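Local structure of putative eukaryotic translation initiation factor eIF-4E (Leishmania major, 5WB5) at residues 48-53 against 59-64; 75-80 against 136-141; 142-145 against 149-152. The protein probably binds the 7-methylguanosine cap, including the cap 4 form, at the 5' end of messenger RNA and takes part in translation initiation. One frame throughout, in Å; residues are numbered along the deposited sequence.

Contact 1 of 3, residues 48-53 against 59-64; sequences PIMTVH and FVMLRY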
ATOM      1  N   PRO A  48      -0.252   9.512   9.081  1.00 42.70           N
ATOM      2  CA  PRO A  48      -0.879   8.189   9.232  1.00 61.00           C
ATOM      3  C   PRO A  48      -2.394   8.314   9.261  1.00 67.11           C
ATOM      4  O   PRO A  48      -2.947   9.162   9.964  1.00 68.63           O
ATOM      5  CB  PRO A  48      -0.323   7.684  10.570  1.00 55.85           C
ATOM      6  CG  PRO A  48       0.019   8.915  11.321  1.00 55.19           C
ATOM      7  CD  PRO A  48       0.462   9.924  10.298  1.00 40.85           C
ATOM      8  N   ILE A  49      -3.065   7.454   8.492  1.00 42.48           N
ATOM      9  CA  ILE A  49      -4.506   7.572   8.296  1.00 64.09           C
ATOM     10  C   ILE A  49      -5.256   6.535   9.122  1.00 61.33           C
ATOM     11  O   ILE A  49      -6.137   6.881   9.916  1.00 43.42           O
ATOM     12  CB  ILE A  49      -4.867   7.445   6.806  1.00 45.43           C
ATOM     13  CG1 ILE A  49      -4.257   8.612   6.027  1.00 34.98           C
ATOM     14  CG2 ILE A  49      -6.389   7.406   6.623  1.00 53.94           C
ATOM     15  CD1 ILE A  49      -4.495   8.560   4.534  1.00 56.92           C
ATOM     16  N   MET A  50      -4.925   5.259   8.936  1.00 58.71           N
ATOM     17  CA  MET A  50      -5.716   4.194   9.535  1.00 50.41           C
ATOM     18  C   MET A  50      -4.872   2.936   9.671  1.00 48.98           C
ATOM     19  O   MET A  50      -4.032   2.635   8.817  1.00 57.08           O
ATOM     20  CB  MET A  50      -6.961   3.909   8.689  1.00 44.36           C
ATOM     21  CG  MET A  50      -7.840   2.793   9.209  1.00 32.21           C
ATOM     22  SD  MET A  50      -9.249   2.516   8.118  1.00129.97           S
ATOM     23  CE  MET A  50      -9.951   1.041   8.860  1.00 59.16           C
ATOM     24  N   THR A  51      -5.119   2.200  10.750  1.00 52.50           N
ATOM     25  CA  THR A  51      -4.497   0.905  10.981  1.00 29.93           C
ATOM     26  C   THR A  51      -5.540  -0.194  10.833  1.00 41.16           C
ATOM     27  O   THR A  51      -6.668  -0.067  11.323  1.00 34.75           O
ATOM     28  CB  THR A  51      -3.857   0.836  12.370  1.00 28.05           C
ATOM     29  OG1 THR A  51      -2.869   1.865  12.493  1.00 40.02           O
ATOM     30  CG2 THR A  51      -3.191  -0.522  12.599  1.00 47.29           C
ATOM     31  N   VAL A  52      -5.154  -1.271  10.154  1.00 27.95           N
ATOM     32  CA  VAL A  52      -6.030  -2.398   9.873  1.00 36.19           C
ATOM     33  C   VAL A  52      -5.441  -3.643  10.518  1.00 44.34           C
ATOM     34  O   VAL A  52      -4.231  -3.890  10.431  1.00 40.86           O
ATOM     35  CB  VAL A  52      -6.220  -2.607   8.356  1.00 37.92           C
ATOM     36  CG1 VAL A  52      -6.858  -1.378   7.727  1.00 33.26           C
ATOM     37  CG2 VAL A  52      -4.894  -2.923   7.684  1.00 25.98           C
ATOM     38  N   HIS A  53      -6.311  -4.425  11.164  1.00 73.38           N
ATOM     39  CA  HIS A  53      -5.933  -5.684  11.787  1.00 61.79           C
ATOM     40  C   HIS A  53      -6.689  -6.883  11.232  1.00 56.10           C
ATOM     41  O   HIS A  53      -6.366  -8.016  11.602  1.00 59.41           O
ATOM     42  CB  HIS A  53      -6.167  -5.622  13.306  1.00 61.75           C
ATOM     43  CG  HIS A  53      -5.692  -4.353  13.942  1.00 48.11           C
ATOM     44  ND1 HIS A  53      -6.383  -3.166  13.837  1.00 56.33           N
ATOM     45  CD2 HIS A  53      -4.597  -4.087  14.694  1.00 43.30           C
ATOM     46  CE1 HIS A  53      -5.734  -2.221  14.496  1.00 56.55           C
ATOM     47  NE2 HIS A  53      -4.647  -2.754  15.024  1.00 51.76           N
ATOM     48  N   PHE A  59     -10.765  -3.947   3.890  1.00 23.88           N
ATOM     49  CA  PHE A  59     -11.682  -3.588   2.813  1.00 33.29           C
ATOM     50  C   PHE A  59     -12.449  -2.306   3.119  1.00 58.64           C
ATOM     51  O   PHE A  59     -12.812  -1.575   2.192  1.00 43.67           O
ATOM     52  CB  PHE A  59     -12.630  -4.745   2.524  1.00 38.30           C
ATOM     53  CG  PHE A  59     -12.015  -5.810   1.664  1.00 22.89           C
ATOM     54  CD1 PHE A  59     -11.850  -5.609   0.302  1.00 22.57           C
ATOM     55  CD2 PHE A  59     -11.573  -6.998   2.217  1.00 23.55           C
ATOM     56  CE1 PHE A  59     -11.274  -6.576  -0.491  1.00 32.00           C
ATOM     57  CE2 PHE A  59     -10.995  -7.969   1.429  1.00 23.89           C
ATOM     58  CZ  PHE A  59     -10.845  -7.758   0.071  1.00 43.11           C
ATOM     59  N   VAL A  60     -12.680  -1.993   4.395  1.00 23.97           N
ATOM     60  CA  VAL A  60     -13.272  -0.698   4.731  1.00 43.17           C
ATOM     61  C   VAL A  60     -12.303   0.427   4.379  1.00 65.15           C
ATOM     62  O   VAL A  60     -12.678   1.431   3.751  1.00 38.79           O
ATOM     63  CB  VAL A  60     -13.669  -0.662   6.218  1.00 62.58           C
ATOM     64  CG1 VAL A  60     -14.153   0.718   6.611  1.00 81.04           C
ATOM     65  CG2 VAL A  60     -14.757  -1.684   6.500  1.00 67.77           C
ATOM     66  N   MET A  61     -11.043   0.276   4.792  1.00 27.38           N
ATOM     67  CA  MET A  61      -9.998   1.201   4.375  1.00 42.57           C
ATOM     68  C   MET A  61     -10.046   1.416   2.869  1.00 45.49           C
ATOM     69  O   MET A  61     -10.101   2.554   2.390  1.00 72.49           O
ATOM     70  CB  MET A  61      -8.633   0.654   4.801  1.00 40.60           C
ATOM     71  CG  MET A  61      -7.446   1.536   4.448  1.00 46.72           C
ATOM     72  SD  MET A  61      -5.883   0.641   4.576  1.00 34.27           S
ATOM     73  CE  MET A  61      -5.944  -0.344   3.083  1.00 45.97           C
ATOM     74  N   LEU A  62     -10.035   0.322   2.105  1.00 23.99           N
ATOM     75  CA  LEU A  62     -10.111   0.435   0.651  1.00 29.82           C
ATOM     76  C   LEU A  62     -11.338   1.226   0.226  1.00 37.68           C
ATOM     77  O   LEU A  62     -11.264   2.066  -0.678  1.00 35.14           O
ATOM     78  CB  LEU A  62     -10.135  -0.950   0.010  1.00 54.94           C
ATOM     79  CG  LEU A  62      -8.801  -1.676  -0.138  1.00 68.45           C
ATOM     80  CD1 LEU A  62      -9.041  -3.071  -0.686  1.00 59.04           C
ATOM     81  CD2 LEU A  62      -7.850  -0.904  -1.043  1.00 47.39           C
ATOM     82  N   ARG A  63     -12.481   0.961   0.861  1.00 23.40           N
ATOM     83  CA  ARG A  63     -13.700   1.691   0.537  1.00 23.24           C
ATOM     84  C   ARG A  63     -13.470   3.191   0.630  1.00 38.20           C
ATOM     85  O   ARG A  63     -13.853   3.949  -0.268  1.00 30.73           O
ATOM     86  CB  ARG A  63     -14.828   1.270   1.478  1.00 23.27           C
ATOM     87  CG  ARG A  63     -16.176   1.920   1.184  1.00 47.29           C
ATOM     88  CD  ARG A  63     -17.122   1.756   2.367  1.00 45.13           C
ATOM     89  NE  ARG A  63     -17.305   0.350   2.709  1.00 35.07           N
ATOM     90  CZ  ARG A  63     -17.608  -0.102   3.923  1.00 24.87           C
ATOM     91  NH1 ARG A  63     -17.762   0.736   4.937  1.00 43.52           N
ATOM     92  NH2 ARG A  63     -17.750  -1.408   4.121  1.00 62.41           N
ATOM     93  N   TYR A  64     -12.839   3.640   1.713  1.00 38.90           N
ATOM     94  CA  TYR A  64     -12.688   5.074   1.935  1.00 49.55           C
ATOM     95  C   TYR A  64     -11.367   5.638   1.417  1.00 58.24           C
ATOM     96  O   TYR A  64     -11.100   6.827   1.620  1.00 62.54           O
ATOM     97  CB  TYR A  64     -12.855   5.395   3.423  1.00 42.79           C
ATOM     98  CG  TYR A  64     -14.291   5.264   3.881  1.00 34.12           C
ATOM     99  CD1 TYR A  64     -15.258   6.169   3.456  1.00 24.54           C
ATOM    100  CD2 TYR A  64     -14.685   4.232   4.725  1.00 42.40           C
ATOM    101  CE1 TYR A  64     -16.572   6.052   3.864  1.00 54.25           C
ATOM    102  CE2 TYR A  64     -15.995   4.110   5.139  1.00 44.74           C
ATOM    103  CZ  TYR A  64     -16.935   5.020   4.704  1.00 63.68           C
ATOM    104  OH  TYR A  64     -18.241   4.895   5.114  1.00 40.93           O
TER

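Contact 2 of 3, residues 75-80 against 136-141; sequences SQYHFF and KAWENV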
ATOM      1  N   SER A  75       1.330  12.861  -4.933  1.00 60.43           N
ATOM      2  CA  SER A  75       0.812  12.211  -3.740  1.00 45.57           C
ATOM      3  C   SER A  75       1.462  10.843  -3.592  1.00 43.43           C
ATOM      4  O   SER A  75       1.940  10.251  -4.562  1.00 44.66           O
ATOM      5  CB  SER A  75      -0.713  12.065  -3.798  1.00 76.65           C
ATOM      6  OG  SER A  75      -1.348  13.332  -3.826  1.00 79.16           O
ATOM      7  N   GLN A  76       1.487  10.344  -2.358  1.00 39.00           N
ATOM      8  CA  GLN A  76       2.018   9.009  -2.108  1.00 50.67           C
ATOM      9  C   GLN A  76       1.219   8.319  -1.015  1.00 39.71           C
ATOM     10  O   GLN A  76       1.033   8.878   0.074  1.00 59.17           O
ATOM     11  CB  GLN A  76       3.498   9.044  -1.709  1.00 77.24           C
ATOM     12  CG  GLN A  76       4.390   9.832  -2.654  1.00 80.93           C
ATOM     13  CD  GLN A  76       5.866   9.755  -2.291  1.00 98.57           C
ATOM     14  OE1 GLN A  76       6.722  10.180  -3.067  1.00103.81           O
ATOM     15  NE2 GLN A  76       6.172   9.217  -1.113  1.00 94.40           N
ATOM     16  N   TYR A  77       0.753   7.106  -1.333  1.00 60.65           N
ATOM     17  CA  TYR A  77       0.231   6.159  -0.356  1.00 41.64           C
ATOM     18  C   TYR A  77       1.380   5.308   0.165  1.00 25.90           C
ATOM     19  O   TYR A  77       2.170   4.776  -0.621  1.00 36.19           O
ATOM     20  CB  TYR A  77      -0.825   5.234  -0.975  1.00 26.73           C
ATOM     21  CG  TYR A  77      -2.213   5.811  -1.164  1.00 25.13           C
ATOM     22  CD1 TYR A  77      -2.843   6.530  -0.154  1.00 36.26           C
ATOM     23  CD2 TYR A  77      -2.903   5.617  -2.355  1.00 31.30           C
ATOM     24  CE1 TYR A  77      -4.115   7.048  -0.332  1.00 25.26           C
ATOM     25  CE2 TYR A  77      -4.174   6.132  -2.542  1.00 24.59           C
ATOM     26  CZ  TYR A  77      -4.775   6.844  -1.528  1.00 50.04           C
ATOM     27  OH  TYR A  77      -6.040   7.355  -1.713  1.00 29.63           O
ATOM     28  N   HIS A  78       1.465   5.174   1.483  1.00 34.00           N
ATOM     29  CA  HIS A  78       2.379   4.240   2.124  1.00 36.68           C
ATOM     30  C   HIS A  78       1.545   3.237   2.903  1.00 40.41           C
ATOM     31  O   HIS A  78       0.510   3.594   3.466  1.00 38.88           O
ATOM     32  CB  HIS A  78       3.358   4.949   3.070  1.00 51.18           C
ATOM     33  CG  HIS A  78       3.989   6.176   2.488  1.00 64.77           C
ATOM     34  ND1 HIS A  78       5.289   6.199   2.032  1.00 50.39           N
ATOM     35  CD2 HIS A  78       3.501   7.425   2.295  1.00 62.99           C
ATOM     36  CE1 HIS A  78       5.574   7.407   1.579  1.00 66.40           C
ATOM     37  NE2 HIS A  78       4.507   8.170   1.727  1.00 53.17           N
ATOM     38  N   PHE A  79       1.994   1.987   2.942  1.00 56.27           N
ATOM     39  CA  PHE A  79       1.258   0.921   3.620  1.00 55.60           C
ATOM     40  C   PHE A  79       2.303   0.002   4.236  1.00 26.70           C
ATOM     41  O   PHE A  79       2.921  -0.795   3.526  1.00 27.67           O
ATOM     42  CB  PHE A  79       0.351   0.181   2.642  1.00 64.03           C
ATOM     43  CG  PHE A  79      -0.592  -0.787   3.294  1.00 51.24           C
ATOM     44  CD1 PHE A  79      -1.721  -0.335   3.953  1.00 45.16           C
ATOM     45  CD2 PHE A  79      -0.360  -2.151   3.226  1.00 48.82           C
ATOM     46  CE1 PHE A  79      -2.595  -1.225   4.547  1.00 50.79           C
ATOM     47  CE2 PHE A  79      -1.229  -3.044   3.817  1.00 53.37           C
ATOM     48  CZ  PHE A  79      -2.349  -2.582   4.476  1.00 56.49           C
ATOM     49  N   PHE A  80       2.517   0.128   5.546  1.00 26.77           N
ATOM     50  CA  PHE A  80       3.642  -0.529   6.202  1.00 38.25           C
ATOM     51  C   PHE A  80       3.183  -1.259   7.452  1.00 27.27           C
ATOM     52  O   PHE A  80       2.198  -0.875   8.085  1.00 38.28           O
ATOM     53  CB  PHE A  80       4.739   0.476   6.578  1.00 39.48           C
ATOM     54  CG  PHE A  80       5.676   0.792   5.452  1.00 58.53           C
ATOM     55  CD1 PHE A  80       5.232   1.491   4.342  1.00 28.94           C
ATOM     56  CD2 PHE A  80       7.000   0.384   5.498  1.00 35.83           C
ATOM     57  CE1 PHE A  80       6.090   1.779   3.297  1.00 29.81           C
ATOM     58  CE2 PHE A  80       7.862   0.668   4.459  1.00 28.60           C
ATOM     59  CZ  PHE A  80       7.407   1.369   3.355  1.00 33.38           C
ATOM     60  N   LYS A 136      -6.512  -1.359 -10.215  1.00 33.84           N
ATOM     61  CA  LYS A 136      -6.622  -2.801 -10.026  1.00 29.33           C
ATOM     62  C   LYS A 136      -5.305  -3.396  -9.544  1.00 49.16           C
ATOM     63  O   LYS A 136      -5.293  -4.254  -8.654  1.00 21.13           O
ATOM     64  CB  LYS A 136      -7.063  -3.474 -11.327  1.00 22.24           C
ATOM     65  CG  LYS A 136      -8.502  -3.175 -11.735  1.00 21.53           C
ATOM     66  CD  LYS A 136      -8.810  -3.746 -13.110  1.00 41.40           C
ATOM     67  CE  LYS A 136     -10.222  -3.405 -13.557  1.00 62.63           C
ATOM     68  NZ  LYS A 136     -10.458  -3.776 -14.981  1.00 81.66           N
ATOM     69  N   ALA A 137      -4.183  -2.951 -10.117  1.00 21.29           N
ATOM     70  CA  ALA A 137      -2.883  -3.451  -9.682  1.00 21.28           C
ATOM     71  C   ALA A 137      -2.569  -3.000  -8.263  1.00 32.68           C
ATOM     72  O   ALA A 137      -2.006  -3.765  -7.468  1.00 28.18           O
ATOM     73  CB  ALA A 137      -1.797  -2.984 -10.649  1.00 24.33           C
ATOM     74  N   TRP A 138      -2.921  -1.759  -7.929  1.00 42.08           N
ATOM     75  CA  TRP A 138      -2.728  -1.273  -6.569  1.00 38.18           C
ATOM     76  C   TRP A 138      -3.499  -2.138  -5.575  1.00 33.08           C
ATOM     77  O   TRP A 138      -2.954  -2.573  -4.551  1.00 21.34           O
ATOM     78  CB  TRP A 138      -3.163   0.195  -6.505  1.00 54.91           C
ATOM     79  CG  TRP A 138      -3.054   0.850  -5.169  1.00 40.75           C
ATOM     80  CD1 TRP A 138      -4.009   1.605  -4.557  1.00 38.81           C
ATOM     81  CD2 TRP A 138      -1.931   0.825  -4.281  1.00 21.69           C
ATOM     82  NE1 TRP A 138      -3.554   2.051  -3.343  1.00 32.37           N
ATOM     83  CE2 TRP A 138      -2.280   1.584  -3.148  1.00 21.75           C
ATOM     84  CE3 TRP A 138      -0.665   0.234  -4.330  1.00 30.66           C
ATOM     85  CZ2 TRP A 138      -1.415   1.767  -2.075  1.00 27.93           C
ATOM     86  CZ3 TRP A 138       0.195   0.417  -3.261  1.00 42.95           C
ATOM     87  CH2 TRP A 138      -0.185   1.177  -2.150  1.00 46.70           C
ATOM     88  N   GLU A 139      -4.767  -2.423  -5.884  1.00 27.69           N
ATOM     89  CA  GLU A 139      -5.582  -3.267  -5.015  1.00 44.75           C
ATOM     90  C   GLU A 139      -5.012  -4.680  -4.918  1.00 21.08           C
ATOM     91  O   GLU A 139      -4.983  -5.272  -3.834  1.00 21.03           O
ATOM     92  CB  GLU A 139      -7.025  -3.303  -5.526  1.00 49.31           C
ATOM     93  CG  GLU A 139      -7.753  -1.964  -5.448  1.00 65.17           C
ATOM     94  CD  GLU A 139      -9.144  -2.006  -6.065  1.00 21.21           C
ATOM     95  OE1 GLU A 139      -9.499  -3.038  -6.674  1.00 43.38           O
ATOM     96  OE2 GLU A 139      -9.884  -1.006  -5.943  1.00 41.21           O
ATOM     97  N   ASN A 140      -4.558  -5.240  -6.042  1.00 21.05           N
ATOM     98  CA  ASN A 140      -3.993  -6.584  -6.020  1.00 20.94           C
ATOM     99  C   ASN A 140      -2.760  -6.649  -5.130  1.00 28.47           C
ATOM    100  O   ASN A 140      -2.596  -7.595  -4.349  1.00 45.17           O
ATOM    101  CB  ASN A 140      -3.654  -7.034  -7.440  1.00 57.09           C
ATOM    102  CG  ASN A 140      -4.888  -7.363  -8.260  1.00 37.50           C
ATOM    103  OD1 ASN A 140      -5.967  -7.609  -7.720  1.00 20.80           O
ATOM    104  ND2 ASN A 140      -4.733  -7.375  -9.577  1.00 41.52           N
ATOM    105  N   VAL A 141      -1.879  -5.651  -5.227  1.00 32.21           N
ATOM    106  CA  VAL A 141      -0.666  -5.667  -4.414  1.00 29.00           C
ATOM    107  C   VAL A 141      -1.005  -5.461  -2.943  1.00 27.57           C
ATOM    108  O   VAL A 141      -0.385  -6.065  -2.060  1.00 21.11           O
ATOM    109  CB  VAL A 141       0.333  -4.611  -4.919  1.00 29.90           C
ATOM    110  CG1 VAL A 141       1.569  -4.569  -4.027  1.00 27.65           C
ATOM    111  CG2 VAL A 141       0.729  -4.921  -6.351  1.00 21.25           C
TER

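Contact 3 of 3, residues 142-145 against 149-152; sequences LMAT and YLDC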
ATOM      1  N   LEU A 142      -1.997  -4.618  -2.650  1.00 21.18           N
ATOM      2  CA  LEU A 142      -2.407  -4.447  -1.259  1.00 32.78           C
ATOM      3  C   LEU A 142      -2.970  -5.747  -0.692  1.00 43.43           C
ATOM      4  O   LEU A 142      -2.659  -6.127   0.447  1.00 62.05           O
ATOM      5  CB  LEU A 142      -3.432  -3.319  -1.155  1.00 21.26           C
ATOM      6  CG  LEU A 142      -2.849  -1.917  -1.000  1.00 33.55           C
ATOM      7  CD1 LEU A 142      -3.897  -0.865  -1.337  1.00 41.50           C
ATOM      8  CD2 LEU A 142      -2.331  -1.724   0.424  1.00 43.42           C
ATOM      9  N   MET A 143      -3.806  -6.439  -1.474  1.00 45.85           N
ATOM     10  CA  MET A 143      -4.379  -7.701  -1.020  1.00 32.56           C
ATOM     11  C   MET A 143      -3.297  -8.753  -0.829  1.00 31.54           C
ATOM     12  O   MET A 143      -3.362  -9.553   0.109  1.00 38.63           O
ATOM     13  CB  MET A 143      -5.430  -8.197  -2.015  1.00 37.12           C
ATOM     14  CG  MET A 143      -6.719  -7.391  -2.021  1.00 39.61           C
ATOM     15  SD  MET A 143      -7.992  -8.081  -3.092  1.00 62.75           S
ATOM     16  CE  MET A 143      -7.177  -7.983  -4.679  1.00 58.25           C
ATOM     17  N   ALA A 144      -2.299  -8.775  -1.713  1.00 22.43           N
ATOM     18  CA  ALA A 144      -1.181  -9.697  -1.541  1.00 20.77           C
ATOM     19  C   ALA A 144      -0.378  -9.356  -0.293  1.00 70.48           C
ATOM     20  O   ALA A 144       0.130 -10.251   0.394  1.00 25.79           O
ATOM     21  CB  ALA A 144      -0.286  -9.669  -2.778  1.00 38.54           C
ATOM     22  N   THR A 145      -0.252  -8.068   0.018  1.00 34.21           N
ATOM     23  CA  THR A 145       0.460  -7.671   1.225  1.00 44.62           C
ATOM     24  C   THR A 145      -0.260  -8.186   2.464  1.00 32.81           C
ATOM     25  O   THR A 145       0.317  -8.918   3.278  1.00 34.38           O
ATOM     26  CB  THR A 145       0.604  -6.147   1.276  1.00 52.79           C
ATOM     27  OG1 THR A 145       1.222  -5.684   0.069  1.00 42.21           O
ATOM     28  CG2 THR A 145       1.454  -5.720   2.471  1.00 21.72           C
ATOM     29  N   TYR A 149       0.752 -13.385   0.815  1.00 43.96           N
ATOM     30  CA  TYR A 149       1.239 -14.129  -0.340  1.00 44.54           C
ATOM     31  C   TYR A 149       2.062 -13.255  -1.276  1.00 38.88           C
ATOM     32  O   TYR A 149       2.172 -13.560  -2.470  1.00 53.90           O
ATOM     33  CB  TYR A 149       0.085 -14.798  -1.095  1.00 56.53           C
ATOM     34  CG  TYR A 149      -1.054 -13.904  -1.529  1.00 20.42           C
ATOM     35  CD1 TYR A 149      -2.085 -13.593  -0.653  1.00 20.42           C
ATOM     36  CD2 TYR A 149      -1.131 -13.415  -2.830  1.00 38.78           C
ATOM     37  CE1 TYR A 149      -3.144 -12.798  -1.044  1.00 29.43           C
ATOM     38  CE2 TYR A 149      -2.193 -12.618  -3.232  1.00 20.48           C
ATOM     39  CZ  TYR A 149      -3.200 -12.316  -2.335  1.00 20.48           C
ATOM     40  OH  TYR A 149      -4.261 -11.519  -2.711  1.00 37.01           O
ATOM     41  N   LEU A 150       2.645 -12.176  -0.755  1.00 61.39           N
ATOM     42  CA  LEU A 150       3.677 -11.458  -1.490  1.00 58.12           C
ATOM     43  C   LEU A 150       5.030 -12.140  -1.332  1.00 62.38           C
ATOM     44  O   LEU A 150       5.896 -12.007  -2.203  1.00 50.31           O
ATOM     45  CB  LEU A 150       3.733 -10.004  -1.013  1.00 72.12           C
ATOM     46  CG  LEU A 150       4.304  -8.949  -1.966  1.00 50.15           C
ATOM     47  CD1 LEU A 150       3.561  -8.910  -3.295  1.00 54.85           C
ATOM     48  CD2 LEU A 150       4.249  -7.583  -1.309  1.00 26.74           C
ATOM     49  N   ASP A 151       5.222 -12.873  -0.234  1.00 90.10           N
ATOM     50  CA  ASP A 151       6.357 -13.779  -0.066  1.00 89.55           C
ATOM     51  C   ASP A 151       5.828 -15.039   0.609  1.00123.05           C
ATOM     52  O   ASP A 151       5.499 -15.015   1.800  1.00161.70           O
ATOM     53  CB  ASP A 151       7.474 -13.137   0.758  1.00 57.33           C
ATOM     54  CG  ASP A 151       7.002 -12.676   2.121  1.00 59.95           C
ATOM     55  OD1 ASP A 151       5.840 -12.227   2.226  1.00 86.24           O
ATOM     56  OD2 ASP A 151       7.789 -12.771   3.086  1.00 58.89           O
ATOM     57  N   CYS A 152       5.739 -16.133  -0.146  1.00122.34           N
ATOM     58  CA  CYS A 152       5.081 -17.349   0.317  1.00130.54           C
ATOM     59  C   CYS A 152       6.021 -18.298   1.051  1.00129.26           C
ATOM     60  O   CYS A 152       5.629 -19.438   1.327  1.00137.81           O
ATOM     61  CB  CYS A 152       4.440 -18.081  -0.865  1.00125.93           C
ATOM     62  SG  CYS A 152       5.620 -18.963  -1.913  1.00117.21           S
TER

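Contact 1 of 3, residues 48-53 against 59-64
Where the outermost strand 47-54 of the eIF4E sheet passes directly into helix 55-64, Met-50 and Val-52 of the strand receive Met-61 of the helix. The two strand residues alternate with Thr-51, whose CB points away from the helix, and so present their side chains on one face. Met-50 reaches across fully extended, its CG anti to the backbone N (chi1 179°), and this straight chain brings its sulfur to the base of the Met-61 side chain, with SD 3.9 Å from Met-61 CB. Val-52 sends one methyl branch to the same methionine and meets it at about a right angle: Val-52 CG1 lies 3.9 Å from Met-61 SD. Met-61 is thus touched at both CB and SD, and its bend at the last torsion (chi3 76°) turns CE toward the ring of Phe-79 in strand 75-81. This is the strand-to-helix packing of the eIF4E fold, a curved antiparallel sheet with helices against one face. Along one edge the strand is hydrogen-bonded to strand 22-32, and there both Ile-49 and Met-50 pair with Leu-29, consistent with a classic beta bulge. No hydrogen bond spans the contact, which is buried and apolar. Close by, Tyr-64 OH bonds to an acidic side chain of another protein's chain, and Arg-63 NH1 to that chain's backbone.

Contact 2 of 3, residues 75-80 against 136-141
The rings of Tyr-77 and Trp-138 lie almost parallel, their planes only 5° apart, yet they are displaced laterally, and little of one ring lies over the other. The Tyr-77 ring centroid is 5.7 Å from that of the five-membered ring of the indole. The approach is oblique: Tyr-77 CB comes within 3.7 Å of Trp-138 CZ2, and Tyr-77 CD2 within 3.8 Å of Trp-138 NE1. The indole spans the gap because its CG stands anti to the backbone N of Trp-138 (chi1 179°), which carries the ring out from the helix toward the sheet, while the Tyr-77 ring stands out from the strand, leaning toward its N-terminal end. The far end of the tyrosine is held elsewhere: its OH is hydrogen-bonded to the carbonyl oxygen of Lys-66. Both aromatic residues are buried, and each has further apolar neighbours, Leu-29 of strand 22-32 beside Tyr-77 and Met-65 beside Trp-138. In the eIF4E fold this pair joins helix 133-147 to the middle of the sheet, where strand 75-81 runs between strands 22-32 and 164-171, and Trp-138 also rests on Ile-167 and Met-169 of the latter.

Contact 3 of 3, residues 142-145 against 149-152
Ala-144 lies under the ring of Tyr-149 near the C-terminal end of helix 133-147, where the chain leaves the helix and doubles back over its last turn before heading for strand 164-171 of the eIF4E sheet. The close part of the contact is this fold-back. CG of Tyr-149 is flanked by both its backbone N and its carbonyl carbon (chi1 54°), a rotation that lays the ring back along the helix. One face of the ring then receives the backbone of Ala-144 in a CH-pi contact: Ala-144 CA is 3.6 Å from the Tyr-149 ring centroid, 19° off the ring normal. The methyl joins in nearer the rim, with Ala-144 CB 3.5 Å from Tyr-149 CE2, and the phenol oxygen ends beside the preceding residue, Tyr-149 OH lying 3.6 Å from Met-143 CB. The backbones add a weak hydrogen bond from Tyr-149 N to Ala-144 O, 3.2 Å long and well bent, at 127° about the hydrogen.

The other side of the loop is looser. Asp-151 and Cys-152 make no contact with 142-145 and are poorly ordered, and the chain is not modelled from 154 to 160. Asp-151 nevertheless has a partner outside both segments, since its OD1 forms a salt bridge with a basic side chain of another protein's chain. Between these extremes stands Leu-150, which turns back toward the helix and also packs on Val-164. Its branches divide their work: Leu-150 CD1 lies 4.0 Å from Ala-144 CB, whereas Leu-150 CD2 lies 3.8 Å from Thr-145 OG1, an oxygen hydrogen-bonded to the carbonyl oxygen of Val-141 one turn back.

Overall arrangement
Followed from the N terminus, the three contacts come in series, none nested in or crossing another. Contact 1 closes the short connection from edge strand 47-54 into helix 55-64. Contact 2 is the long-range one, bridging 55 residues, some of them unmodelled, to bring helix 133-147 onto strand 75-81. Contact 3 then closes a three-residue link at the end of that same helix. Phe-79 of strand 75-81 ties them together: its ring meets Val-52 of contact 1 and Leu-142 and Thr-145 of contact 3. The two helices also touch directly, Leu-62 against Leu-142, although contacts 1 and 3 have centres about 17 Å apart.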